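Local coordinates for protein polyphenol oxidase, chloroplastic (Malus domestica, PDB 6ELT) that oxidises mono- and o-diphenols to o-diquinones as a tyrosinase-family enzyme, here represented by the C-terminal domain released by self-cleavage, at residues E43-D48 and M91-R96. Sequence-based numbering, arbitrary orientation.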
loop_
_atom_site.group_PDB
_atom_site.type_symbol
_atom_site.label_atom_id
_atom_site.label_comp_id
_atom_site.label_asym_id
_atom_site.label_seq_id
_atom_site.Cartn_x
_atom_site.Cartn_y
_atom_site.Cartn_z
ATOM N N GLU A 43 -2.479 -4.686 -5.062
ATOM C CA GLU A 43 -3.034 -5.595 -6.053
ATOM C C GLU A 43 -2.643 -7.033 -5.744
ATOM O O GLU A 43 -1.608 -7.290 -5.127
ATOM C CB GLU A 43 -2.481 -5.234 -7.435
ATOM C CG GLU A 43 -2.144 -3.752 -7.590
ATOM C CD GLU A 43 -1.454 -3.428 -8.903
ATOM O OE1 GLU A 43 -2.099 -3.593 -9.959
ATOM O OE2 GLU A 43 -0.272 -3.009 -8.877
ATOM N N GLY A 44 -3.472 -7.970 -6.197
ATOM C CA GLY A 44 -3.102 -9.376 -6.133
ATOM C C GLY A 44 -2.907 -9.896 -4.725
ATOM O O GLY A 44 -1.999 -10.702 -4.480
ATOM N N ILE A 45 -3.734 -9.443 -3.786
ATOM C CA ILE A 45 -3.681 -9.939 -2.415
ATOM C C ILE A 45 -4.240 -11.356 -2.410
ATOM O O ILE A 45 -5.396 -11.574 -2.793
ATOM C CB ILE A 45 -4.488 -9.016 -1.492
ATOM C CG1 ILE A 45 -3.914 -7.597 -1.506
ATOM C CG2 ILE A 45 -4.556 -9.563 -0.077
ATOM C CD1 ILE A 45 -4.742 -6.585 -0.748
ATOM N N GLU A 46 -3.425 -12.333 -1.989
ATOM C CA GLU A 46 -3.799 -13.738 -2.098
ATOM C C GLU A 46 -3.477 -14.490 -0.815
ATOM O O GLU A 46 -2.393 -14.331 -0.245
ATOM C CB GLU A 46 -3.031 -14.425 -3.226
ATOM C CG GLU A 46 -3.478 -14.114 -4.625
ATOM C CD GLU A 46 -2.990 -15.169 -5.605
ATOM O OE1 GLU A 46 -3.407 -16.339 -5.474
ATOM O OE2 GLU A 46 -2.176 -14.832 -6.489
ATOM N N PHE A 47 -4.397 -15.359 -0.405
ATOM C CA PHE A 47 -4.273 -16.090 0.850
ATOM C C PHE A 47 -5.313 -17.201 0.863
ATOM O O PHE A 47 -6.271 -17.188 0.086
ATOM C CB PHE A 47 -4.481 -15.161 2.059
ATOM C CG PHE A 47 -5.763 -14.364 1.993
ATOM C CD1 PHE A 47 -5.801 -13.148 1.326
ATOM C CD2 PHE A 47 -6.932 -14.836 2.583
ATOM C CE1 PHE A 47 -6.964 -12.421 1.250
ATOM C CE2 PHE A 47 -8.109 -14.106 2.508
ATOM C CZ PHE A 47 -8.123 -12.904 1.836
ATOM N N ASP A 48 -5.114 -18.155 1.768
ATOM C CA ASP A 48 -6.114 -19.189 2.010
ATOM C C ASP A 48 -7.273 -18.597 2.807
ATOM O O ASP A 48 -7.058 -17.940 3.832
ATOM C CB ASP A 48 -5.493 -20.338 2.813
ATOM C CG ASP A 48 -4.627 -21.258 1.971
ATOM O OD1 ASP A 48 -4.400 -20.981 0.779
ATOM O OD2 ASP A 48 -4.145 -22.264 2.526
ATOM N N MET A 91 -8.542 -16.689 -1.798
ATOM C CA MET A 91 -9.105 -15.437 -2.274
ATOM C C MET A 91 -8.003 -14.643 -2.951
ATOM O O MET A 91 -6.844 -14.670 -2.513
ATOM C CB MET A 91 -9.728 -14.605 -1.139
ATOM C CG MET A 91 -10.350 -13.292 -1.620
ATOM S SD MET A 91 -11.131 -12.331 -0.320
ATOM C CE MET A 91 -12.499 -13.408 0.024
ATOM N N ASN A 92 -8.360 -13.973 -4.040
ATOM C CA ASN A 92 -7.466 -13.076 -4.760
ATOM C C ASN A 92 -8.198 -11.745 -4.848
ATOM O O ASN A 92 -9.243 -11.648 -5.507
ATOM C CB ASN A 92 -7.155 -13.629 -6.152
ATOM C CG ASN A 92 -5.996 -12.909 -6.816
ATOM O OD1 ASN A 92 -5.937 -11.682 -6.828
ATOM N ND2 ASN A 92 -5.063 -13.672 -7.361
ATOM N N THR A 93 -7.677 -10.727 -4.177
ATOM C CA THR A 93 -8.436 -9.495 -4.017
ATOM C C THR A 93 -7.501 -8.293 -4.081
ATOM O O THR A 93 -6.349 -8.378 -4.518
ATOM C CB THR A 93 -9.326 -9.592 -2.768
ATOM O OG1 THR A 93 -10.231 -8.482 -2.732
ATOM C CG2 THR A 93 -8.503 -9.638 -1.479
ATOM N N ILE A 94 -8.000 -7.148 -3.628
ATOM C CA ILE A 94 -7.347 -5.863 -3.844
ATOM C C ILE A 94 -7.729 -4.967 -2.678
ATOM O O ILE A 94 -8.743 -5.186 -2.012
ATOM C CB ILE A 94 -7.822 -5.269 -5.197
ATOM C CG1 ILE A 94 -7.063 -4.004 -5.586
ATOM C CG2 ILE A 94 -9.311 -4.983 -5.164
ATOM C CD1 ILE A 94 -7.222 -3.680 -7.056
ATOM N N LEU A 95 -6.902 -3.959 -2.415
ATOM C CA LEU A 95 -7.210 -2.947 -1.412
ATOM C C LEU A 95 -6.907 -1.584 -2.012
ATOM O O LEU A 95 -5.826 -1.379 -2.571
ATOM C CB LEU A 95 -6.388 -3.143 -0.135
ATOM C CG LEU A 95 -6.623 -2.118 0.980
ATOM C CD1 LEU A 95 -8.008 -2.295 1.590
ATOM C CD2 LEU A 95 -5.503 -2.186 2.035
ATOM N N ARG A 96 -7.861 -0.663 -1.921
ATOM C CA ARG A 96 -7.685 0.693 -2.418
ATOM C C ARG A 96 -7.875 1.682 -1.276
ATOM O O ARG A 96 -8.871 1.610 -0.543
ATOM C CB ARG A 96 -8.681 0.986 -3.533
ATOM C CG ARG A 96 -8.485 0.136 -4.773
ATOM C CD ARG A 96 -9.427 0.606 -5.865
ATOM N NE ARG A 96 -9.274 -0.163 -7.095
ATOM C CZ ARG A 96 -9.939 -1.282 -7.366
ATOM N NH1 ARG A 96 -10.803 -1.772 -6.491
ATOM N NH2 ARG A 96 -9.739 -1.915 -8.514
#
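Gly44 and Ile45 both face Thr93, forming a G1 beta bulge, a worked example of how one extra residue is absorbed at the margin of an antiparallel sheet. Strand 90-98 is the outermost strand beside 39-48, and Gly44 has a positive phi of 63°. Ile45 N reaches Thr93 O at 2.9 Å from above the carbonyl plane, whereas Thr93 N meets Ile45 O at 2.8 Å, in the plane of the Ile45 carbonyl. The ladder continues through the non-hydrogen-bonded pair Glu46-Asn92 to Phe47-Met91, one of whose two bonds is weak.

The tight side is the inner face, where Ile45, Thr93 and Leu95 pack on Phe78 of the second sheet and Phe47 meets Val53 and Ser80. CD1 of Ile45 ends 3.9 Å from Leu95 CB, and Thr93 CG2 sits at the edge of the Phe47 ring.

The other face is looser and polar. Asn92 ND2 lies 3.2 Å from Glu46 OE2 at an angle too poor for a hydrogen bond; the carboxylate instead forms salt bridges with Lys126 and Lys90.

Back on the Phe47 face, Met91 has CG anti to the backbone N (chi1 -179°), which carries its chain alongside Phe47; CB lies over the ring off-centre, and SD approaches obliquely in a Met-aromatic contact, 3.7 Å from Phe47 CZ.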